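Local coordinates for regulatory protein (PDB 4UA1) that probably represses the mercury-resistance operon in the absence of mercury and, once its dimer binds mercury(II), switches to activating transcription while staying on the operator DNA, at residues Q44-D47 / R48-I52; Y121-P124 / I125-T128; F85-L88 / K89-I93. All coordinates share one frame; numbering follows the deposited sequence.

Along the chain the order is contact 1, contact 3, contact 2. Contact 1 lies on helix 44-57 of the MerR DNA-binding region, contact 3 on the long helix 78-112, and contact 2 at the start of the short C-terminal helix 124-130. Contacts 1 and 3 are neighbours, with centres about 21 Å apart and nearest atoms about 8 Å apart. Contact 2 is remote, its centre about 51 Å from that of contact 1 and 40 Å from that of contact 3. Within the dimer the distance closes: I125 of one subunit packs on contact 3 of the other, and L129 and M130 on contact 1, which brings the mercury site beside the DNA-binding region.

Contact 1: Q44-D47 / R48-I52; sequences QTVD and RLHFI
V46 and H50 stand side by side one turn apart on helix 44-57 and point the same way. The touching branch of the valine is CG1, which its first torsion (chi1 170°) sets opposite the backbone N and beside the carbonyl carbon, where it can lean on the next turn. With CG of H50 opposite its own carbonyl carbon (chi1 -85°), the imidazole tips back against V46. CD2 of H50 then comes 3.8 Å from CG1 of V46, and NE2 of H50 follows at 4.0 Å from the same methyl. CA of D47 lies at the edge of the ring, near its plane. The D47 carboxylate keeps its distance, with OD1 5.6 Å from NE2 of H50. C12 packs over this same V46-H50 side and reaches L49 as well.

R48 bends at chi3 (-90°). Its guanidinium leaves the helix altogether, forming a salt bridge through NH2 to D73 and a weak hydrogen bond through NH1 to the carbonyl O of L25. Nearer the backbone, CB of R48 sits 3.4 Å from O of Q44. F51 sends its ring away from Q44-D47 into packing with L69 of helix 62-74 and L129 of the second subunit, while M130 of that subunit covers D47 and H50.

Four i to i+4 bonds run beneath these side chains, among them N of L49 to O of T45 at 2.8 Å and N of F51 to O of D47 at 2.9 Å. The side chain of F51 comes about 10 Å from the mercury ion held by C114 and C123 of the second subunit with C79 of this chain. This is a regular alpha-helix of the MerR-type winged helix-turn-helix DNA-binding domain.

Contact 2: Y121-P124 / I125-T128; sequences YECP and IIET. With HG (mercury (II) ion), chain D.
The backbone runs extended through E122 and C123 and coils into helix 124-130 at P124, its first full i to i+4 bond, N of E127 to O of C123, being 2.8 Å long and nearly straight at 175°. C123 occupies the N-cap. With SG opposite its backbone N (chi1 169°), the sulfur hangs over the first turn and takes a weak hydrogen bond from N of I126, 3.6 Å from SG. That same sulfur binds the mercury ion at 2.5 Å. CB of I125 packs against SG of C123, and CD1 of I126 lies beside CB of C123 at 3.9 Å.

This is an N-capping cysteine that doubles as a metal ligand. C114 of the same chain and C79 of the second subunit complete the three-sulfur mercury site of MerR, which therefore spans the dimer interface. The positive end of the helix and the I126 N-H would be expected to steady negative charge on the C123 sulfur. M82 of the second subunit packs on C123 and I126, and T86 of that subunit on I125.

O of P124 is gripped twice by T128, from opposite faces of its plane: by the backbone N and by OG1, the latter at 2.7 Å. On the solvent side E122 and E127 cross at a slant, with carboxylate planes 63° apart. OE1 of E127 rests on CB of E122 at 3.3 Å and lies 5.7 Å from OE2 of E122, so the two like charges are not in contact.

Contact 3: F85-L88 / K89-I93; sequences FTIL and KIEDI
NZ of K89 is held from several sides: by OD2 of D92, 2.9 Å away in a salt bridge, by OE1 of E64 in a second salt bridge, and by the carbonyl O of G59. F60 adds a cation-pi contact. The lysine does not reach out straight; bends at chi2 (40°) and chi3 (64°) curl it along the helix toward D92. The ammonium meets OD2 of D92 from above the carboxylate plane, 37° out of it.

On another face I87 and E91 run side by side. OE2 of the extended glutamate lies 3.5 Å from CG2 of I87, while OE1 of E91 comes 3.9 Å from CD2 of L88, whose side chain it crosses at an angle. Beneath them N of E91 bonds O of I87 at 3.0 Å, and N of D92 bonds O of L88 at 2.9 Å. F85 turns its ring to L68 and V71 of helix 62-74, and L107 of the second subunit packs on K89 and I90.

With two carboxylates and a carbonyl oxygen round it, the ammonium of the buried K89 probably keeps its positive charge and ties helix 78-112 to the DNA-binding region.

Contact 1: Q44-D47 / R48-I52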
ATOM      1  N   GLN B  44      -2.241  16.430 -25.596  1.00 43.10           N
ATOM      2  CA  GLN B  44      -1.652  17.007 -24.414  1.00 43.33           C
ATOM      3  C   GLN B  44      -2.275  16.319 -23.219  1.00 40.83           C
ATOM      4  O   GLN B  44      -1.759  16.377 -22.112  1.00 37.42           O
ATOM      5  CB  GLN B  44      -1.889  18.510 -24.379  1.00 45.56           C
ATOM      6  CG  GLN B  44      -1.663  19.154 -25.706  1.00 59.28           C
ATOM      7  CD  GLN B  44      -2.091  20.596 -25.724  1.00 56.50           C
ATOM      8  OE1 GLN B  44      -2.321  21.204 -24.673  1.00 56.83           O
ATOM      9  NE2 GLN B  44      -2.205  21.158 -26.925  1.00 54.28           N
ATOM     10  N   THR B  45      -3.416  15.695 -23.477  1.00 37.80           N
ATOM     11  CA  THR B  45      -4.102  14.862 -22.511  1.00 37.44           C
ATOM     12  C   THR B  45      -3.390  13.522 -22.429  1.00 39.72           C
ATOM     13  O   THR B  45      -3.332  12.899 -21.373  1.00 34.36           O
ATOM     14  CB  THR B  45      -5.565  14.638 -22.912  1.00 36.80           C
ATOM     15  OG1 THR B  45      -6.219  15.903 -23.020  1.00 38.42           O
ATOM     16  CG2 THR B  45      -6.284  13.756 -21.897  1.00 35.23           C
ATOM     17  N   VAL B  46      -2.859  13.075 -23.565  1.00 39.11           N
ATOM     18  CA  VAL B  46      -2.075  11.855 -23.594  1.00 45.31           C
ATOM     19  C   VAL B  46      -0.880  12.062 -22.690  1.00 39.34           C
ATOM     20  O   VAL B  46      -0.575  11.223 -21.842  1.00 37.92           O
ATOM     21  CB  VAL B  46      -1.621  11.503 -25.015  1.00 46.93           C
ATOM     22  CG1 VAL B  46      -0.603  10.358 -24.993  1.00 45.89           C
ATOM     23  CG2 VAL B  46      -2.825  11.162 -25.864  1.00 39.14           C
ATOM     24  N   ASP B  47      -0.226  13.204 -22.884  1.00 37.90           N
ATOM     25  CA  ASP B  47       0.895  13.645 -22.055  1.00 45.17           C
ATOM     26  C   ASP B  47       0.521  13.817 -20.571  1.00 37.17           C
ATOM     27  O   ASP B  47       1.251  13.340 -19.690  1.00 35.97           O
ATOM     28  CB  ASP B  47       1.488  14.933 -22.653  1.00 44.63           C
ATOM     29  CG  ASP B  47       2.158  14.681 -24.024  1.00 52.63           C
ATOM     30  OD1 ASP B  47       2.527  13.513 -24.304  1.00 48.82           O
ATOM     31  OD2 ASP B  47       2.304  15.631 -24.824  1.00 46.23           O
ATOM     32  N   ARG B  48      -0.602  14.482 -20.289  1.00 32.99           N
ATOM     33  CA  ARG B  48      -1.004  14.704 -18.907  1.00 31.47           C
ATOM     34  C   ARG B  48      -1.284  13.376 -18.222  1.00 34.06           C
ATOM     35  O   ARG B  48      -0.979  13.182 -17.048  1.00 37.54           O
ATOM     36  CB  ARG B  48      -2.219  15.615 -18.808  1.00 40.76           C
ATOM     37  CG  ARG B  48      -2.584  15.895 -17.361  1.00 34.59           C
ATOM     38  CD  ARG B  48      -3.566  17.025 -17.210  1.00 38.06           C
ATOM     39  NE  ARG B  48      -2.849  18.290 -17.077  1.00 50.56           N
ATOM     40  CZ  ARG B  48      -3.044  19.181 -16.113  1.00 39.95           C
ATOM     41  NH1 ARG B  48      -3.971  18.988 -15.185  1.00 37.62           N
ATOM     42  NH2 ARG B  48      -2.327  20.290 -16.104  1.00 49.04           N
ATOM     43  N   LEU B  49      -1.867  12.460 -18.969  1.00 30.33           N
ATOM     44  CA  LEU B  49      -2.148  11.141 -18.460  1.00 30.73           C
ATOM     45  C   LEU B  49      -0.873  10.306 -18.261  1.00 34.63           C
ATOM     46  O   LEU B  49      -0.808   9.518 -17.310  1.00 40.03           O
ATOM     47  CB  LEU B  49      -3.123  10.439 -19.399  1.00 34.49           C
ATOM     48  CG  LEU B  49      -3.777   9.138 -18.943  1.00 30.34           C
ATOM     49  CD1 LEU B  49      -4.438   9.368 -17.630  1.00 29.15           C
ATOM     50  CD2 LEU B  49      -4.788   8.640 -19.988  1.00 31.40           C
ATOM     51  N   HIS B  50       0.128  10.452 -19.138  1.00 30.04           N
ATOM     52  CA  HIS B  50       1.440   9.813 -18.891  1.00 37.61           C
ATOM     53  C   HIS B  50       2.014  10.318 -17.587  1.00 33.45           C
ATOM     54  O   HIS B  50       2.416   9.536 -16.719  1.00 28.69           O
ATOM     55  CB  HIS B  50       2.456  10.082 -20.012  1.00 33.22           C
ATOM     56  CG  HIS B  50       2.358   9.130 -21.156  1.00 44.33           C
ATOM     57  ND1 HIS B  50       2.502   7.769 -21.003  1.00 54.77           N
ATOM     58  CD2 HIS B  50       2.091   9.335 -22.470  1.00 47.52           C
ATOM     59  CE1 HIS B  50       2.345   7.179 -22.175  1.00 52.22           C
ATOM     60  NE2 HIS B  50       2.090   8.105 -23.081  1.00 47.40           N
ATOM     61  N   PHE B  51       2.030  11.647 -17.479  1.00 29.96           N
ATOM     62  CA  PHE B  51       2.556  12.345 -16.327  1.00 30.27           C
ATOM     63  C   PHE B  51       1.892  11.805 -15.038  1.00 38.26           C
ATOM     64  O   PHE B  51       2.567  11.458 -14.051  1.00 26.12           O
ATOM     65  CB  PHE B  51       2.294  13.846 -16.494  1.00 30.63           C
ATOM     66  CG  PHE B  51       2.839  14.696 -15.378  1.00 32.28           C
ATOM     67  CD1 PHE B  51       4.054  14.392 -14.776  1.00 34.97           C
ATOM     68  CD2 PHE B  51       2.134  15.797 -14.926  1.00 30.40           C
ATOM     69  CE1 PHE B  51       4.555  15.169 -13.746  1.00 30.32           C
ATOM     70  CE2 PHE B  51       2.625  16.584 -13.902  1.00 33.28           C
ATOM     71  CZ  PHE B  51       3.833  16.266 -13.306  1.00 41.26           C
ATOM     72  N   ILE B  52       0.567  11.693 -15.071  1.00 27.03           N
ATOM     73  CA  ILE B  52      -0.173  11.269 -13.901  1.00 32.66           C
ATOM     74  C   ILE B  52       0.141   9.814 -13.557  1.00 28.45           C
ATOM     75  O   ILE B  52       0.426   9.472 -12.398  1.00 26.10           O
ATOM     76  CB  ILE B  52      -1.677  11.460 -14.123  1.00 26.84           C
ATOM     77  CG1 ILE B  52      -2.016  12.950 -14.093  1.00 27.86           C
ATOM     78  CG2 ILE B  52      -2.465  10.733 -13.066  1.00 25.73           C
ATOM     79  CD1 ILE B  52      -3.350  13.260 -14.679  1.00 40.32           C
TER

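Contact 2: Y121-P124 / I125-T128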
ATOM      1  N   TYR B 121       4.415 -26.722  20.613  1.00 34.55           N
ATOM      2  CA  TYR B 121       3.148 -26.029  20.339  1.00 39.02           C
ATOM      3  C   TYR B 121       3.246 -24.545  20.705  1.00 34.44           C
ATOM      4  O   TYR B 121       2.619 -23.693  20.069  1.00 32.54           O
ATOM      5  CB  TYR B 121       1.989 -26.653  21.101  1.00 36.82           C
ATOM      6  CG  TYR B 121       1.524 -27.960  20.548  1.00 43.63           C
ATOM      7  CD1 TYR B 121       0.553 -28.708  21.215  1.00 49.02           C
ATOM      8  CD2 TYR B 121       2.042 -28.458  19.358  1.00 43.03           C
ATOM      9  CE1 TYR B 121       0.110 -29.912  20.711  1.00 51.28           C
ATOM     10  CE2 TYR B 121       1.609 -29.669  18.846  1.00 42.80           C
ATOM     11  CZ  TYR B 121       0.640 -30.389  19.526  1.00 55.31           C
ATOM     12  OH  TYR B 121       0.201 -31.593  19.025  1.00 68.86           O
ATOM     13  N   GLU B 122       3.997 -24.245  21.761  1.00 32.02           N
ATOM     14  CA  GLU B 122       4.085 -22.872  22.217  1.00 32.30           C
ATOM     15  C   GLU B 122       5.133 -22.057  21.457  1.00 33.49           C
ATOM     16  O   GLU B 122       6.332 -22.245  21.587  1.00 44.69           O
ATOM     17  CB  GLU B 122       4.336 -22.862  23.724  1.00 31.56           C
ATOM     18  CG  GLU B 122       3.184 -23.522  24.438  1.00 33.16           C
ATOM     19  CD  GLU B 122       3.353 -25.013  24.753  1.00 33.80           C
ATOM     20  OE1 GLU B 122       4.257 -25.696  24.214  1.00 33.43           O
ATOM     21  OE2 GLU B 122       2.493 -25.516  25.499  1.00 44.01           O
ATOM     22  N   CYS B 123       4.649 -21.084  20.714  1.00 30.29           N
ATOM     23  CA  CYS B 123       5.518 -20.175  20.007  1.00 38.37           C
ATOM     24  C   CYS B 123       5.413 -18.789  20.622  1.00 29.46           C
ATOM     25  O   CYS B 123       4.327 -18.213  20.665  1.00 29.01           O
ATOM     26  CB  CYS B 123       5.157 -20.136  18.530  1.00 28.82           C
ATOM     27  SG  CYS B 123       5.993 -18.826  17.712  1.00 27.62           S
ATOM     28  N   PRO B 124       6.537 -18.271  21.143  1.00 27.66           N
ATOM     29  CA  PRO B 124       6.571 -16.924  21.751  1.00 33.99           C
ATOM     30  C   PRO B 124       6.067 -15.837  20.788  1.00 27.00           C
ATOM     31  O   PRO B 124       5.546 -14.817  21.237  1.00 27.30           O
ATOM     32  CB  PRO B 124       8.053 -16.719  22.102  1.00 27.45           C
ATOM     33  CG  PRO B 124       8.621 -18.112  22.206  1.00 27.75           C
ATOM     34  CD  PRO B 124       7.846 -18.945  21.191  1.00 27.61           C
ATOM     35  N   ILE B 125       6.229 -16.063  19.483  1.00 28.43           N
ATOM     36  CA  ILE B 125       5.730 -15.124  18.507  1.00 27.93           C
ATOM     37  C   ILE B 125       4.214 -15.072  18.649  1.00 31.58           C
ATOM     38  O   ILE B 125       3.625 -14.006  18.849  1.00 31.45           O
ATOM     39  CB  ILE B 125       6.096 -15.512  17.062  1.00 27.38           C
ATOM     40  CG1 ILE B 125       7.617 -15.598  16.859  1.00 32.11           C
ATOM     41  CG2 ILE B 125       5.501 -14.502  16.066  1.00 26.91           C
ATOM     42  CD1 ILE B 125       8.034 -15.904  15.391  1.00 26.78           C
ATOM     43  N   ILE B 126       3.583 -16.239  18.553  1.00 29.98           N
ATOM     44  CA  ILE B 126       2.134 -16.322  18.604  1.00 35.43           C
ATOM     45  C   ILE B 126       1.612 -15.850  19.950  1.00 31.18           C
ATOM     46  O   ILE B 126       0.650 -15.084  20.032  1.00 29.92           O
ATOM     47  CB  ILE B 126       1.644 -17.751  18.326  1.00 33.84           C
ATOM     48  CG1 ILE B 126       2.054 -18.179  16.911  1.00 30.61           C
ATOM     49  CG2 ILE B 126       0.125 -17.829  18.483  1.00 30.67           C
ATOM     50  CD1 ILE B 126       1.787 -19.643  16.603  1.00 29.68           C
ATOM     51  N   GLU B 127       2.262 -16.304  21.008  1.00 29.31           N
ATOM     52  CA  GLU B 127       1.865 -15.893  22.328  1.00 30.35           C
ATOM     53  C   GLU B 127       1.942 -14.387  22.458  1.00 34.41           C
ATOM     54  O   GLU B 127       0.995 -13.776  22.959  1.00 31.44           O
ATOM     55  CB  GLU B 127       2.732 -16.566  23.376  1.00 38.81           C
ATOM     56  CG  GLU B 127       2.547 -18.070  23.406  1.00 41.51           C
ATOM     57  CD  GLU B 127       3.552 -18.759  24.295  1.00 42.85           C
ATOM     58  OE1 GLU B 127       3.285 -19.911  24.686  1.00 53.50           O
ATOM     59  OE2 GLU B 127       4.621 -18.166  24.578  1.00 34.52           O
ATOM     60  N   THR B 128       3.015 -13.783  21.937  1.00 29.04           N
ATOM     61  CA  THR B 128       3.191 -12.340  22.077  1.00 31.18           C
ATOM     62  C   THR B 128       2.124 -11.578  21.332  1.00 29.31           C
ATOM     63  O   THR B 128       1.470 -10.697  21.903  1.00 30.80           O
ATOM     64  CB  THR B 128       4.569 -11.842  21.567  1.00 33.39           C
ATOM     65  OG1 THR B 128       5.602 -12.370  22.409  1.00 28.12           O
ATOM     66  CG2 THR B 128       4.633 -10.332  21.633  1.00 28.20           C
TER
HETATM   67 HG    HG D 202       8.336 -19.601  17.795  1.00 37.04          HG

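Contact 3: F85-L88 / K89-I93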
ATOM      1  N   PHE B  85       7.795  19.989  -5.012  1.00 25.37           N
ATOM      2  CA  PHE B  85       6.937  18.837  -4.773  1.00 25.81           C
ATOM      3  C   PHE B  85       7.738  17.535  -4.860  1.00 23.37           C
ATOM      4  O   PHE B  85       7.496  16.621  -4.086  1.00 23.05           O
ATOM      5  CB  PHE B  85       5.764  18.797  -5.750  1.00 23.39           C
ATOM      6  CG  PHE B  85       4.674  19.808  -5.456  1.00 24.58           C
ATOM      7  CD1 PHE B  85       4.019  19.808  -4.231  1.00 31.54           C
ATOM      8  CD2 PHE B  85       4.298  20.748  -6.420  1.00 24.56           C
ATOM      9  CE1 PHE B  85       3.013  20.728  -3.954  1.00 29.07           C
ATOM     10  CE2 PHE B  85       3.296  21.671  -6.162  1.00 32.51           C
ATOM     11  CZ  PHE B  85       2.647  21.664  -4.927  1.00 34.65           C
ATOM     12  N   THR B  86       8.690  17.461  -5.782  1.00 22.44           N
ATOM     13  CA  THR B  86       9.527  16.279  -5.923  1.00 21.97           C
ATOM     14  C   THR B  86      10.353  16.053  -4.648  1.00 27.06           C
ATOM     15  O   THR B  86      10.456  14.916  -4.175  1.00 22.44           O
ATOM     16  CB  THR B  86      10.499  16.410  -7.131  1.00 30.93           C
ATOM     17  OG1 THR B  86       9.752  16.614  -8.331  1.00 21.38           O
ATOM     18  CG2 THR B  86      11.391  15.184  -7.276  1.00 22.04           C
ATOM     19  N   ILE B  87      10.931  17.128  -4.094  1.00 27.47           N
ATOM     20  CA  ILE B  87      11.631  17.032  -2.793  1.00 28.13           C
ATOM     21  C   ILE B  87      10.699  16.569  -1.658  1.00 25.37           C
ATOM     22  O   ILE B  87      11.058  15.695  -0.822  1.00 25.44           O
ATOM     23  CB  ILE B  87      12.265  18.374  -2.404  1.00 27.72           C
ATOM     24  CG1 ILE B  87      13.534  18.628  -3.230  1.00 28.58           C
ATOM     25  CG2 ILE B  87      12.634  18.392  -0.936  1.00 29.21           C
ATOM     26  CD1 ILE B  87      14.003  20.076  -3.171  1.00 30.60           C
ATOM     27  N   LEU B  88       9.497  17.138  -1.614  1.00 25.20           N
ATOM     28  CA  LEU B  88       8.563  16.709  -0.589  1.00 25.17           C
ATOM     29  C   LEU B  88       8.268  15.227  -0.784  1.00 23.62           C
ATOM     30  O   LEU B  88       8.010  14.515   0.178  1.00 23.64           O
ATOM     31  CB  LEU B  88       7.282  17.542  -0.596  1.00 25.54           C
ATOM     32  CG  LEU B  88       7.434  18.963  -0.055  1.00 27.53           C
ATOM     33  CD1 LEU B  88       6.120  19.725  -0.234  1.00 27.94           C
ATOM     34  CD2 LEU B  88       7.867  18.943   1.388  1.00 29.04           C
ATOM     35  N   LYS B  89       8.285  14.773  -2.029  1.00 23.01           N
ATOM     36  CA  LYS B  89       8.031  13.374  -2.300  1.00 26.84           C
ATOM     37  C   LYS B  89       9.197  12.503  -1.814  1.00 21.98           C
ATOM     38  O   LYS B  89       8.967  11.456  -1.201  1.00 21.58           O
ATOM     39  CB  LYS B  89       7.755  13.136  -3.782  1.00 20.87           C
ATOM     40  CG  LYS B  89       7.357  11.681  -4.110  1.00 19.93           C
ATOM     41  CD  LYS B  89       6.405  11.032  -3.070  1.00 19.88           C
ATOM     42  CE  LYS B  89       5.056  11.729  -3.002  1.00 35.85           C
ATOM     43  NZ  LYS B  89       4.061  11.088  -2.061  1.00 24.75           N
ATOM     44  N   ILE B  90      10.429  12.936  -2.082  1.00 22.19           N
ATOM     45  CA  ILE B  90      11.589  12.215  -1.589  1.00 22.76           C
ATOM     46  C   ILE B  90      11.455  12.004  -0.079  1.00 23.34           C
ATOM     47  O   ILE B  90      11.641  10.891   0.425  1.00 23.04           O
ATOM     48  CB  ILE B  90      12.912  12.949  -1.937  1.00 24.14           C
ATOM     49  CG1 ILE B  90      13.126  12.963  -3.466  1.00 23.65           C
ATOM     50  CG2 ILE B  90      14.128  12.333  -1.199  1.00 25.29           C
ATOM     51  CD1 ILE B  90      14.262  13.907  -3.945  1.00 25.18           C
ATOM     52  N   GLU B  91      11.080  13.075   0.619  1.00 24.30           N
ATOM     53  CA  GLU B  91      10.942  13.041   2.071  1.00 25.22           C
ATOM     54  C   GLU B  91       9.781  12.133   2.518  1.00 24.16           C
ATOM     55  O   GLU B  91       9.879  11.410   3.533  1.00 24.41           O
ATOM     56  CB  GLU B  91      10.800  14.472   2.586  1.00 26.82           C
ATOM     57  CG  GLU B  91      12.133  15.237   2.457  1.00 34.55           C
ATOM     58  CD  GLU B  91      12.047  16.755   2.695  1.00 38.88           C
ATOM     59  OE1 GLU B  91      10.976  17.249   3.120  1.00 41.50           O
ATOM     60  OE2 GLU B  91      13.071  17.452   2.453  1.00 31.61           O
ATOM     61  N   ASP B  92       8.711  12.105   1.724  1.00 32.75           N
ATOM     62  CA  ASP B  92       7.587  11.210   2.016  1.00 27.17           C
ATOM     63  C   ASP B  92       8.002   9.730   1.886  1.00 23.84           C
ATOM     64  O   ASP B  92       7.732   8.900   2.764  1.00 23.83           O
ATOM     65  CB  ASP B  92       6.405  11.514   1.084  1.00 29.04           C
ATOM     66  CG  ASP B  92       5.137  10.765   1.477  1.00 42.85           C
ATOM     67  OD1 ASP B  92       4.738  10.867   2.655  1.00 41.98           O
ATOM     68  OD2 ASP B  92       4.540  10.075   0.619  1.00 46.04           O
ATOM     69  N   ILE B  93       8.678   9.412   0.792  1.00 24.30           N
ATOM     70  CA  ILE B  93       9.165   8.065   0.571  1.00 23.73           C
ATOM     71  C   ILE B  93      10.094   7.667   1.701  1.00 24.49           C
ATOM     72  O   ILE B  93      10.096   6.508   2.131  1.00 24.19           O
ATOM     73  CB  ILE B  93       9.906   7.923  -0.776  1.00 42.15           C
ATOM     74  CG1 ILE B  93       9.014   8.362  -1.946  1.00 30.35           C
ATOM     75  CG2 ILE B  93      10.384   6.484  -0.964  1.00 23.20           C
ATOM     76  CD1 ILE B  93       7.762   7.577  -2.077  1.00 30.60           C
TER